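Local coordinates for protein cytochrome P450 (Rhodococcus erythropolis, PDB 3WEC) that hydroxylates the quinoline nitrogen of an aurachin RE precursor at a heme iron, a monooxygenase step that confers antibiotic activity on aurachin alkaloids, at residues D51-S54 with C55-L59; T103-P106 with E107-L111; V225-L228 with S229-S232; D236-S239 with V240-A244; S350-S353 with Y354-I358. All coordinates share one frame; numbering follows the deposited sequence.

Interaction 1: residues D51-S54 with C55-L59; sequences DYTS and CDKVL
Asp51 OD1 is gripped twice by the first turn of helix 52-60, while the carbonyl of the same residue starts the backbone ladder to Cys55. Ser54 OG gives its proton to Asp51 OD1 at 2.5 Å, on the syn lone pair, and Ser54 N reaches Asp51 OD1 at 3.2 Å from well above the carboxylate plane. Ser54 OG can share this target with its own N-H because it lies beside the backbone N (chi1 -48°). Asp51 O then takes Cys55 N at 3.0 Å, and Tyr52 O takes Asp56 N. Further along, Thr53 O receives Lys57 N and Ser54 O receives Val58 N.

On the outer face Thr53 and Lys57 lie side by side and point the same way, Thr53 CG2 meeting Lys57 CE at 3.6 Å. Bends at chi2 and chi4 fold the lysine chain past the carbonyl, with Lys57 CD 3.1 Å from Thr53 O. On the buried face Val58 CG2 sits against Ser54 O at 3.2 Å, and Cys55 and Val58 rest on strand 323-326. Tyr52 OH and Asp56 OD1 both look to Arg356, the aspartate in a salt bridge. An aspartate N-cap opening an alpha helix straight after a strand marks the entry to what corresponds to helix B of the P450 fold, whose far end brings Leu59 to the heme.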
# COMPACT_ATOMS: atom_id res chain seq x y z
N ASP A 51 -10.65 13.83 9.58
CA ASP A 51 -11.76 13.18 10.24
C ASP A 51 -12.33 12.02 9.46
O ASP A 51 -12.56 12.13 8.26
CB ASP A 51 -12.88 14.19 10.55
CG ASP A 51 -13.41 14.89 9.30
OD1 ASP A 51 -14.64 14.87 9.09
OD2 ASP A 51 -12.58 15.46 8.54
N TYR A 52 -12.59 10.92 10.16
CA TYR A 52 -13.29 9.77 9.56
C TYR A 52 -14.35 10.17 8.53
O TYR A 52 -14.25 9.78 7.36
CB TYR A 52 -13.94 8.85 10.60
CG TYR A 52 -14.60 7.60 9.97
CD1 TYR A 52 -13.81 6.60 9.38
CD2 TYR A 52 -16.01 7.44 9.95
CE1 TYR A 52 -14.38 5.47 8.79
CE2 TYR A 52 -16.59 6.31 9.36
CZ TYR A 52 -15.76 5.33 8.79
OH TYR A 52 -16.30 4.21 8.21
N THR A 53 -15.34 10.95 8.93
CA THR A 53 -16.51 11.11 8.04
C THR A 53 -16.15 11.76 6.70
O THR A 53 -16.53 11.23 5.65
CB THR A 53 -17.72 11.78 8.71
OG1 THR A 53 -17.91 11.22 10.02
CG2 THR A 53 -18.99 11.54 7.89
N SER A 54 -15.40 12.86 6.73
CA SER A 54 -14.95 13.56 5.49
C SER A 54 -14.01 12.70 4.66
O SER A 54 -14.08 12.70 3.43
CB SER A 54 -14.28 14.91 5.81
OG SER A 54 -15.05 15.71 6.72
N CYS A 55 -13.10 11.99 5.34
CA CYS A 55 -12.20 11.03 4.66
C CYS A 55 -12.99 10.04 3.80
O CYS A 55 -12.68 9.88 2.60
CB CYS A 55 -11.35 10.26 5.68
SG CYS A 55 -9.87 11.12 6.30
N ASP A 56 -13.99 9.39 4.39
CA ASP A 56 -14.84 8.41 3.69
C ASP A 56 -15.51 9.13 2.56
O ASP A 56 -15.44 8.71 1.41
CB ASP A 56 -15.91 7.80 4.62
CG ASP A 56 -16.98 7.02 3.85
OD1 ASP A 56 -16.98 5.78 3.87
OD2 ASP A 56 -17.82 7.66 3.20
N LYS A 57 -16.17 10.22 2.91
CA LYS A 57 -16.90 11.06 1.99
C LYS A 57 -16.09 11.41 0.73
O LYS A 57 -16.56 11.22 -0.39
CB LYS A 57 -17.39 12.31 2.74
CG LYS A 57 -18.83 12.25 3.27
CD LYS A 57 -19.21 10.97 4.02
CE LYS A 57 -20.57 11.07 4.73
NZ LYS A 57 -21.62 11.89 4.05
N VAL A 58 -14.85 11.89 0.91
CA VAL A 58 -13.98 12.26 -0.23
C VAL A 58 -13.46 11.06 -1.06
O VAL A 58 -13.40 11.13 -2.30
CB VAL A 58 -12.79 13.16 0.24
CG1 VAL A 58 -11.80 13.42 -0.90
CG2 VAL A 58 -13.30 14.47 0.82
N LEU A 59 -13.07 9.97 -0.38
CA LEU A 59 -12.66 8.74 -1.09
C LEU A 59 -13.80 8.22 -1.99
O LEU A 59 -13.55 7.78 -3.12
CB LEU A 59 -12.20 7.65 -0.12
CG LEU A 59 -11.00 7.94 0.81
CD1 LEU A 59 -10.91 6.89 1.91
CD2 LEU A 59 -9.69 8.05 0.06

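Interaction 2: residues T103-P106 with E107-L111; sequences TDPP and EHTRL. With HEM (protoporphyrin IX containing Fe), chain B.
Thr103 lays its methyl across the first turn of the helix, CG2 resting 3.7 Å from His108 CB and 3.6 Å from His108 CA. That methyl stands between the backbone N and the carbonyl carbon because OG1 takes the position anti to N (chi1 -173°); Thr103 CG2 also meets Leu111 CD1, more loosely, at 4.3 Å. Thr103 O lies 3.3 Å from His108 CB, oblique to the imidazole, so carbonyl and methyl of one residue press on His108 CB from the same side.

With CG anti to its N (chi1 159°), His108 swings its ring out to the heme, where NE2 donates to HEM O1D at 2.8 Å. The propionate carbon lies in the plane of the ring, at its edge. The sequence Asp-Pro-Pro-Glu-His-Thr-Arg-Leu-Arg is familiar from bacterial P450s, in which the start of helix C supplies a histidine and, one turn on, an arginine to a heme propionate; here His108 and Arg112 play those parts. His359, which also hydrogen-bonds the heme, meets the His108 ring with the planes about 50° apart.

The backbone turns into the helix through the cis peptide before Pro106. His108 N bonds to Asp104 O at 3.1 Å, and Arg110 N reaches Pro106 O at 3.1 Å. Outside, the Thr109 and Pro105 side chains cross at about a right angle, Thr109 OG1 3.4 Å from Pro105 CG. Asp104 OD1 turns back to accept from Lys66 N, and Arg110 stretches to salt bridges with Asp236 and Glu242.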
# COMPACT_ATOMS: atom_id res chain seq x y z
N THR A 103 -6.55 7.06 -12.63
CA THR A 103 -7.49 7.54 -13.63
C THR A 103 -8.94 7.39 -13.14
O THR A 103 -9.22 6.73 -12.15
CB THR A 103 -7.28 6.85 -15.00
OG1 THR A 103 -8.12 7.47 -15.98
CG2 THR A 103 -7.57 5.32 -14.95
N ASP A 104 -9.84 8.02 -13.87
CA ASP A 104 -11.23 8.12 -13.49
C ASP A 104 -12.03 7.48 -14.60
O ASP A 104 -11.50 7.26 -15.68
CB ASP A 104 -11.63 9.60 -13.40
CG ASP A 104 -10.62 10.43 -12.66
OD1 ASP A 104 -10.04 9.90 -11.66
OD2 ASP A 104 -10.40 11.59 -13.07
N PRO A 105 -13.30 7.16 -14.33
CA PRO A 105 -14.22 6.76 -15.38
C PRO A 105 -14.17 7.70 -16.58
O PRO A 105 -13.93 8.90 -16.42
CB PRO A 105 -15.57 6.83 -14.68
CG PRO A 105 -15.25 6.40 -13.30
CD PRO A 105 -13.94 7.09 -13.00
N PRO A 106 -14.40 7.17 -17.80
CA PRO A 106 -14.74 5.77 -18.07
C PRO A 106 -13.53 4.84 -18.25
O PRO A 106 -13.69 3.63 -18.21
CB PRO A 106 -15.54 5.86 -19.37
CG PRO A 106 -14.98 7.05 -20.07
CD PRO A 106 -14.46 8.00 -19.02
N GLU A 107 -12.33 5.42 -18.43
CA GLU A 107 -11.08 4.63 -18.50
C GLU A 107 -10.84 3.74 -17.31
O GLU A 107 -10.50 2.57 -17.50
CB GLU A 107 -9.82 5.48 -18.72
CG GLU A 107 -9.86 6.92 -18.20
CD GLU A 107 -10.07 7.93 -19.32
OE1 GLU A 107 -9.88 7.54 -20.49
OE2 GLU A 107 -10.41 9.09 -19.02
N HIS A 108 -11.03 4.26 -16.10
CA HIS A 108 -10.70 3.46 -14.91
C HIS A 108 -11.65 2.31 -14.88
O HIS A 108 -11.23 1.19 -14.62
CB HIS A 108 -10.81 4.25 -13.60
CG HIS A 108 -10.98 3.36 -12.39
ND1 HIS A 108 -12.21 2.93 -11.96
CD2 HIS A 108 -10.06 2.77 -11.56
CE1 HIS A 108 -12.05 2.15 -10.88
NE2 HIS A 108 -10.73 2.05 -10.65
N THR A 109 -12.94 2.59 -15.12
CA THR A 109 -13.99 1.57 -15.17
C THR A 109 -13.64 0.41 -16.10
O THR A 109 -13.72 -0.75 -15.71
CB THR A 109 -15.34 2.21 -15.60
OG1 THR A 109 -15.63 3.32 -14.74
CG2 THR A 109 -16.53 1.17 -15.55
N ARG A 110 -13.22 0.73 -17.32
CA ARG A 110 -12.81 -0.31 -18.30
C ARG A 110 -11.62 -1.11 -17.77
O ARG A 110 -11.67 -2.33 -17.72
CB ARG A 110 -12.48 0.26 -19.70
CG ARG A 110 -11.58 -0.67 -20.54
CD ARG A 110 -11.30 -0.15 -21.97
NE ARG A 110 -10.48 -1.07 -22.77
CZ ARG A 110 -9.14 -1.09 -22.71
NH1 ARG A 110 -8.51 -0.23 -21.91
NH2 ARG A 110 -8.43 -1.96 -23.43
N LEU A 111 -10.57 -0.42 -17.38
CA LEU A 111 -9.34 -1.09 -16.89
C LEU A 111 -9.58 -1.95 -15.63
O LEU A 111 -9.09 -3.08 -15.55
CB LEU A 111 -8.26 -0.05 -16.65
CG LEU A 111 -7.64 0.59 -17.91
CD1 LEU A 111 -6.98 1.93 -17.58
CD2 LEU A 111 -6.62 -0.37 -18.56
CHA HEM B . -5.21 0.77 -4.38
CHB HEM B . -3.97 0.09 0.38
CHC HEM B . -2.26 -4.38 -0.69
CHD HEM B . -3.35 -3.58 -5.56
C1A HEM B . -4.94 0.91 -2.97
C2A HEM B . -5.16 2.22 -2.27
C3A HEM B . -4.80 1.98 -0.89
C4A HEM B . -4.36 0.59 -0.89
CMA HEM B . -4.85 2.99 0.28
CAA HEM B . -5.70 3.57 -2.74
CBA HEM B . -7.23 3.42 -2.59
CGA HEM B . -7.95 4.77 -2.77
O1A HEM B . -7.45 5.71 -3.44
O2A HEM B . -9.11 4.89 -2.27
C1B HEM B . -3.36 -1.23 0.47
C2B HEM B . -3.04 -1.75 1.80
C3B HEM B . -2.52 -3.04 1.44
C4B HEM B . -2.61 -3.13 -0.02
CMB HEM B . -3.14 -1.15 3.17
CAB HEM B . -2.02 -4.02 2.44
CBB HEM B . -0.89 -4.65 2.22
C1C HEM B . -2.45 -4.58 -2.12
C2C HEM B . -1.92 -5.74 -2.83
C3C HEM B . -2.24 -5.47 -4.24
C4C HEM B . -2.91 -4.19 -4.31
CMC HEM B . -1.21 -6.90 -2.18
CAC HEM B . -1.93 -6.28 -5.46
CBC HEM B . -1.51 -7.53 -5.39
C1D HEM B . -3.92 -2.23 -5.68
C2D HEM B . -4.45 -1.78 -6.97
C3D HEM B . -5.01 -0.45 -6.64
C4D HEM B . -4.79 -0.36 -5.19
CMD HEM B . -4.35 -2.48 -8.30
CAD HEM B . -5.66 0.54 -7.57
CBD HEM B . -7.19 0.33 -7.43
CGD HEM B . -7.98 1.23 -8.31
O1D HEM B . -9.05 0.76 -8.79
O2D HEM B . -7.56 2.41 -8.54
NA HEM B . -4.53 -0.19 -2.11
NB HEM B . -3.18 -2.05 -0.61
NC HEM B . -3.11 -3.66 -2.99
ND HEM B . -4.17 -1.42 -4.62
FE HEM B . -3.55 -1.82 -2.65
O HOH W 1 -1.27 -0.84 -2.57

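Interaction 3: residues V225-L228 with S229-S232; sequences VRRL and SEVS
Val225 O is shared by two donors of Ser229, one turn on: the hydroxyl OG gives its proton at 3.1 Å, tilted 22° from the carbonyl plane, and the backbone N adds a weak bond. Ser229 OG can fold back onto the preceding turn because it lies beside its own N (chi1 -34°). Glu230 N meets Arg226 O at 3.2 Å, but the next rung, Val231 N to Arg227 O, is weak and bent to 128° as the helix gives out. A water lies at the helix end, 2.7 Å from Leu228 O and 3.0 Å from Val231 O.

No salt bridge forms between the two segments. Arg226 and Glu230 run alongside each other, Arg226 CD touching Glu230 OE2 at 3.8 Å, yet Arg226 NE stays 4.9 Å from that Glu230 OE2. Both Arg226 and Arg227 form salt bridges with Glu222, and Arg227 NH1 also donates to the backbone oxygen of Arg121.

Van der Waals contact is slight: the Val231 CG1 methyl rests on the carbonyl oxygen Leu228 O at 3.4 Å, where Val231 leaves helical geometry. The larger packing is with other elements. Leu228 lies against helix 240-271, Val225 against helix 194-216, and Arg227 and Val231 against helix 107-121, so that this short helix, probably the H helix of the P450 fold, is wedged among three longer ones.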
# COMPACT_ATOMS: atom_id res chain seq x y z
N VAL A 225 -0.24 -12.91 -15.63
CA VAL A 225 0.19 -12.47 -16.96
C VAL A 225 -0.63 -13.16 -18.01
O VAL A 225 -1.14 -12.52 -18.92
CB VAL A 225 1.67 -12.75 -17.26
CG1 VAL A 225 2.04 -12.13 -18.59
CG2 VAL A 225 2.55 -12.17 -16.18
N ARG A 226 -0.77 -14.47 -17.89
CA ARG A 226 -1.47 -15.20 -18.93
C ARG A 226 -2.95 -14.81 -18.90
O ARG A 226 -3.52 -14.50 -19.92
CB ARG A 226 -1.28 -16.73 -18.80
CG ARG A 226 -1.71 -17.50 -20.04
CD ARG A 226 -2.12 -18.93 -19.70
NE ARG A 226 -1.03 -19.89 -19.92
CZ ARG A 226 -0.94 -21.07 -19.30
NH1 ARG A 226 -1.85 -21.42 -18.41
NH2 ARG A 226 0.08 -21.90 -19.56
N ARG A 227 -3.56 -14.77 -17.72
CA ARG A 227 -4.99 -14.47 -17.63
C ARG A 227 -5.36 -13.06 -18.09
O ARG A 227 -6.46 -12.87 -18.58
CB ARG A 227 -5.53 -14.73 -16.24
CG ARG A 227 -5.29 -16.14 -15.79
CD ARG A 227 -6.55 -16.80 -15.31
NE ARG A 227 -6.32 -17.48 -14.04
CZ ARG A 227 -5.65 -18.63 -13.89
NH1 ARG A 227 -5.50 -19.12 -12.67
NH2 ARG A 227 -5.14 -19.28 -14.94
N LEU A 228 -4.44 -12.10 -17.92
CA LEU A 228 -4.58 -10.72 -18.40
C LEU A 228 -4.68 -10.68 -19.93
O LEU A 228 -5.42 -9.87 -20.50
CB LEU A 228 -3.41 -9.84 -17.93
CG LEU A 228 -3.49 -9.34 -16.46
CD1 LEU A 228 -2.25 -8.58 -16.04
CD2 LEU A 228 -4.72 -8.48 -16.18
N SER A 229 -3.91 -11.55 -20.59
CA SER A 229 -4.09 -11.83 -22.04
C SER A 229 -5.48 -12.40 -22.41
O SER A 229 -6.06 -11.95 -23.39
CB SER A 229 -3.01 -12.79 -22.58
OG SER A 229 -1.77 -12.58 -21.94
N GLU A 230 -5.98 -13.40 -21.67
CA GLU A 230 -7.23 -14.11 -22.05
C GLU A 230 -8.52 -13.38 -21.74
O GLU A 230 -9.57 -13.74 -22.26
CB GLU A 230 -7.32 -15.47 -21.38
CG GLU A 230 -6.35 -16.53 -21.88
CD GLU A 230 -6.14 -17.63 -20.85
OE1 GLU A 230 -6.57 -17.45 -19.68
OE2 GLU A 230 -5.55 -18.68 -21.20
N VAL A 231 -8.48 -12.38 -20.85
CA VAL A 231 -9.71 -11.73 -20.41
C VAL A 231 -10.43 -10.98 -21.56
O VAL A 231 -9.80 -10.22 -22.29
CB VAL A 231 -9.50 -10.89 -19.12
CG1 VAL A 231 -8.64 -9.65 -19.37
CG2 VAL A 231 -10.83 -10.52 -18.49
N SER A 232 -11.72 -11.24 -21.72
CA SER A 232 -12.51 -10.65 -22.81
C SER A 232 -13.95 -10.38 -22.39
O SER A 232 -14.71 -11.32 -22.12
CB SER A 232 -12.45 -11.54 -24.07
OG SER A 232 -13.61 -11.42 -24.89
O HOH W 2 -7.19 -8.84 -22.31

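Interaction 4: residues D236-S239 with V240-A244; sequences DQLS and VDEIA
Ser239 and Glu242 hold each other through two reciprocal bonds. Ser239 OG accepts from Glu242 N at 3.0 Å, capping the first turn, and Ser239 N donates to Glu242 OE1 at 2.9 Å. The carboxylate oxygen is met on its anti side, with the donor 25° out of the plane. Glu242 reaches back because CG lies beside its backbone N (chi1 -72°) and the chain runs extended beyond it, bringing Glu242 CG to 3.4 Å from Ser239 OG. A third bond, Ile243 N to Ser239 O, is more strongly bent and comes from above the carbonyl plane at 3.2 Å.

Beside these bonds lie two buried aliphatic side chains. Leu238 CB packs on Ile243 CG1 at 3.8 Å, while Leu238 CD2 touches Glu242 OE1 at 3.8 Å as the two side chains cross obliquely. Ile243 CG1 and CD1 each lie 3.1 Å from Ser239 O, a snug fit against the carbonyl that the Ile243 backbone N also uses. Both Leu238 and Ile243 also rest on Leu228 of helix 224-230.

The second shell fixes the buried glutamate. Glu242 OE1 has a salt bridge to Arg110 besides its bond to Ser239 N, and OE2 has another to Arg98, a setting that would favour the carboxylate form. Arg110 is further engaged by Asp236. Serine at the N-cap and glutamate three residues on make the classic capping box, here starting helix 240-271, the long central helix that runs through the core of the P450 fold.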
# COMPACT_ATOMS: atom_id res chain seq x y z
N ASP A 236 -14.14 -6.64 -25.74
CA ASP A 236 -13.22 -5.70 -25.12
C ASP A 236 -12.15 -6.45 -24.35
O ASP A 236 -12.42 -7.42 -23.65
CB ASP A 236 -13.94 -4.69 -24.19
CG ASP A 236 -13.00 -3.60 -23.68
OD1 ASP A 236 -11.84 -3.60 -24.13
OD2 ASP A 236 -13.38 -2.75 -22.85
N GLN A 237 -10.91 -5.97 -24.48
CA GLN A 237 -9.78 -6.71 -23.96
C GLN A 237 -8.54 -5.82 -23.78
O GLN A 237 -8.39 -4.80 -24.44
CB GLN A 237 -9.52 -7.94 -24.84
CG GLN A 237 -8.84 -7.63 -26.15
CD GLN A 237 -8.52 -8.87 -26.97
OE1 GLN A 237 -8.00 -8.78 -28.10
NE2 GLN A 237 -8.81 -10.06 -26.41
N LEU A 238 -7.67 -6.18 -22.85
CA LEU A 238 -6.46 -5.37 -22.63
C LEU A 238 -5.52 -5.47 -23.81
O LEU A 238 -5.28 -6.58 -24.29
CB LEU A 238 -5.73 -5.78 -21.36
CG LEU A 238 -6.55 -5.58 -20.08
CD1 LEU A 238 -5.91 -6.28 -18.90
CD2 LEU A 238 -6.83 -4.10 -19.78
N SER A 239 -5.03 -4.33 -24.28
CA SER A 239 -3.88 -4.30 -25.15
C SER A 239 -2.68 -4.95 -24.44
O SER A 239 -2.78 -5.34 -23.28
CB SER A 239 -3.54 -2.86 -25.56
OG SER A 239 -2.62 -2.28 -24.66
N VAL A 240 -1.55 -5.03 -25.14
CA VAL A 240 -0.35 -5.67 -24.62
C VAL A 240 0.48 -4.67 -23.77
O VAL A 240 1.10 -5.06 -22.76
CB VAL A 240 0.44 -6.36 -25.77
CG1 VAL A 240 1.77 -6.89 -25.28
CG2 VAL A 240 -0.38 -7.50 -26.35
N ASP A 241 0.48 -3.39 -24.14
CA ASP A 241 1.06 -2.40 -23.22
C ASP A 241 0.22 -2.22 -21.93
O ASP A 241 0.78 -1.94 -20.88
CB ASP A 241 1.28 -1.04 -23.91
CG ASP A 241 2.10 -1.13 -25.18
OD1 ASP A 241 1.70 -0.47 -26.16
OD2 ASP A 241 3.14 -1.83 -25.20
N GLU A 242 -1.11 -2.39 -22.03
CA GLU A 242 -1.97 -2.35 -20.84
C GLU A 242 -1.65 -3.51 -19.90
O GLU A 242 -1.53 -3.29 -18.69
CB GLU A 242 -3.48 -2.28 -21.22
CG GLU A 242 -3.94 -0.95 -21.81
CD GLU A 242 -5.39 -0.94 -22.35
OE1 GLU A 242 -5.96 -1.99 -22.77
OE2 GLU A 242 -5.99 0.15 -22.34
N ILE A 243 -1.41 -4.71 -20.46
CA ILE A 243 -1.09 -5.94 -19.72
C ILE A 243 0.24 -5.78 -18.98
O ILE A 243 0.37 -6.15 -17.83
CB ILE A 243 -1.01 -7.21 -20.63
CG1 ILE A 243 -2.36 -7.61 -21.19
CG2 ILE A 243 -0.44 -8.40 -19.86
CD1 ILE A 243 -2.28 -8.34 -22.50
N ALA A 244 1.23 -5.20 -19.64
CA ALA A 244 2.57 -5.04 -19.05
C ALA A 244 2.59 -3.94 -17.98
O ALA A 244 3.22 -4.10 -16.92
CB ALA A 244 3.56 -4.74 -20.13

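Interaction 5: residues S350-S353 with Y354-I358; sequences SSLS and YGRGI. With HEM (protoporphyrin IX containing Fe), chain B.
Leu352 and Arg356 cross at about a right angle, with Leu352 CD2 over one face of the guanidinium and 3.2 Å from Arg356 NH1. Between them the chain makes a type I turn, closed by Gly355 N to Leu352 O at 3.0 Å. An ST turn precedes it, Ser351 OG accepting from Ser353 N. Packing is also tight toward the porphyrin. Tyr354 brings CE1 to 3.5 Å from HEM C3B while its hydroxyl bonds to Asn368, and Gly355, having no side chain, lets its CA approach HEM O2A to 3.2 Å.

On the Ser350 and Ser351 side of Arg356, contact is looser and mediated by water. One water donates to Ser351 O and Gly355 O and accepts from Tyr354 N, bridging the bend from Ser351 to Gly355. Another lies in the guanidinium plane at its edge, accepting from Arg356 NH2 (3.3 Å) and Ser351 N. Beyond them Ser350 is poorly ordered, its OG 3.5 Å from Arg356 NH2.

A bend at chi2 (98°) turns Arg356 back over the chain toward Asp56 and Tyr52, which bind NH1 and NH2. The sequence Tyr-Gly-Arg-Gly-Ile-His-His-Cys matches the P450 heme-binding loop that leads to the axial thiolate of Cys361, whose backbone is hydrogen-bonded to that of Tyr354. Propionate charge is met mainly by other residues, whereas Arg356 is paired with Asp56; its chemistry is consistent with pinning the loop to helix 52-60.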
# COMPACT_ATOMS: atom_id res chain seq x y z
N SER A 350 -14.02 -1.18 11.47
CA SER A 350 -14.29 -0.26 10.37
C SER A 350 -12.95 0.40 10.16
O SER A 350 -12.29 0.77 11.17
CB SER A 350 -15.36 0.76 10.82
OG SER A 350 -15.55 1.82 9.90
N SER A 351 -12.52 0.53 8.90
CA SER A 351 -11.17 1.03 8.60
C SER A 351 -11.12 1.71 7.23
O SER A 351 -11.85 1.30 6.30
CB SER A 351 -10.14 -0.13 8.68
OG SER A 351 -8.91 0.16 8.02
N LEU A 352 -10.30 2.76 7.11
CA LEU A 352 -10.03 3.40 5.82
C LEU A 352 -8.74 2.90 5.13
O LEU A 352 -8.38 3.42 4.09
CB LEU A 352 -9.99 4.92 5.96
CG LEU A 352 -11.27 5.57 6.49
CD1 LEU A 352 -10.90 6.96 6.97
CD2 LEU A 352 -12.35 5.62 5.43
N SER A 353 -8.09 1.87 5.66
CA SER A 353 -6.75 1.52 5.16
C SER A 353 -6.64 1.04 3.69
O SER A 353 -5.57 1.09 3.11
CB SER A 353 -6.02 0.59 6.14
OG SER A 353 -5.99 1.25 7.39
N TYR A 354 -7.78 0.61 3.13
CA TYR A 354 -7.85 0.17 1.75
C TYR A 354 -8.55 1.16 0.81
O TYR A 354 -8.74 0.87 -0.37
CB TYR A 354 -8.54 -1.18 1.71
CG TYR A 354 -7.77 -2.40 2.21
CD1 TYR A 354 -6.50 -2.75 1.66
CD2 TYR A 354 -8.33 -3.26 3.20
CE1 TYR A 354 -5.81 -3.89 2.07
CE2 TYR A 354 -7.64 -4.42 3.61
CZ TYR A 354 -6.36 -4.70 3.05
OH TYR A 354 -5.66 -5.82 3.40
N GLY A 355 -8.92 2.34 1.32
CA GLY A 355 -9.60 3.34 0.51
C GLY A 355 -11.07 2.94 0.54
O GLY A 355 -11.41 1.96 1.21
N ARG A 356 -11.93 3.66 -0.17
CA ARG A 356 -13.37 3.35 -0.24
C ARG A 356 -13.90 3.79 -1.61
O ARG A 356 -13.40 4.76 -2.21
CB ARG A 356 -14.16 4.06 0.87
CG ARG A 356 -14.70 3.17 2.00
CD ARG A 356 -13.77 3.22 3.18
NE ARG A 356 -14.13 2.46 4.37
CZ ARG A 356 -14.79 2.99 5.40
NH1 ARG A 356 -15.22 4.24 5.33
NH2 ARG A 356 -15.04 2.26 6.49
N GLY A 357 -14.90 3.07 -2.12
CA GLY A 357 -15.44 3.38 -3.42
C GLY A 357 -14.75 2.65 -4.54
O GLY A 357 -14.25 1.53 -4.35
N ILE A 358 -14.73 3.29 -5.72
CA ILE A 358 -14.42 2.60 -6.97
C ILE A 358 -12.96 2.19 -6.98
O ILE A 358 -12.65 1.22 -7.62
CB ILE A 358 -14.76 3.41 -8.26
CG1 ILE A 358 -14.19 4.84 -8.19
CG2 ILE A 358 -16.28 3.41 -8.53
CD1 ILE A 358 -14.29 5.65 -9.45
CHA HEM B . -5.21 0.77 -4.38
CHB HEM B . -3.97 0.09 0.38
CHC HEM B . -2.26 -4.38 -0.69
CHD HEM B . -3.35 -3.58 -5.56
C1A HEM B . -4.94 0.91 -2.97
C2A HEM B . -5.16 2.22 -2.27
C3A HEM B . -4.80 1.98 -0.89
C4A HEM B . -4.36 0.59 -0.89
CMA HEM B . -4.85 2.99 0.28
CAA HEM B . -5.70 3.57 -2.74
CBA HEM B . -7.23 3.42 -2.59
CGA HEM B . -7.95 4.77 -2.77
O1A HEM B . -7.45 5.71 -3.44
O2A HEM B . -9.11 4.89 -2.27
C1B HEM B . -3.36 -1.23 0.47
C2B HEM B . -3.04 -1.75 1.80
C3B HEM B . -2.52 -3.04 1.44
C4B HEM B . -2.61 -3.13 -0.02
CMB HEM B . -3.14 -1.15 3.17
CAB HEM B . -2.02 -4.02 2.44
CBB HEM B . -0.89 -4.65 2.22
C1C HEM B . -2.45 -4.58 -2.12
C2C HEM B . -1.92 -5.74 -2.83
C3C HEM B . -2.24 -5.47 -4.24
C4C HEM B . -2.91 -4.19 -4.31
CMC HEM B . -1.21 -6.90 -2.18
CAC HEM B . -1.93 -6.28 -5.46
CBC HEM B . -1.51 -7.53 -5.39
C1D HEM B . -3.92 -2.23 -5.68
C2D HEM B . -4.45 -1.78 -6.97
C3D HEM B . -5.01 -0.45 -6.64
C4D HEM B . -4.79 -0.36 -5.19
CMD HEM B . -4.35 -2.48 -8.30
CAD HEM B . -5.66 0.54 -7.57
CBD HEM B . -7.19 0.33 -7.43
CGD HEM B . -7.98 1.23 -8.31
O1D HEM B . -9.05 0.76 -8.79
O2D HEM B . -7.56 2.41 -8.54
NA HEM B . -4.53 -0.19 -2.11
NB HEM B . -3.18 -2.05 -0.61
NC HEM B . -3.11 -3.66 -2.99
ND HEM B . -4.17 -1.42 -4.62
FE HEM B . -3.55 -1.82 -2.65
O HOH W 3 -10.51 0.69 3.86
O HOH W 4 -14.47 -0.96 6.90
O HOH W 1 -1.27 -0.84 -2.57

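Interactions 1 and 5 touch each other on the same side of the chain's centre, where Arg356 of the cysteine-ligand loop joins Asp56 (NH1 to OD1 2.8 Å) and Tyr52 of helix 52-60. Interactions 2, 3 and 4 form a second cluster: Arg110 bridges to Glu242 and Asp236, and Leu228 packs on Leu238 and Ile243. Interactions 2 and 5 link the clusters, both touching the heme, with His108 and Pro105 packed on Ile358. All five are partly buried; interaction 5 lies nearest the chain's centre, without an exposed residue among those that touch. Interactions 1 and 4 start helices with side-chain caps, interaction 2 after a cis peptide before Pro106, and interaction 3 ends one with weakening bonds and water.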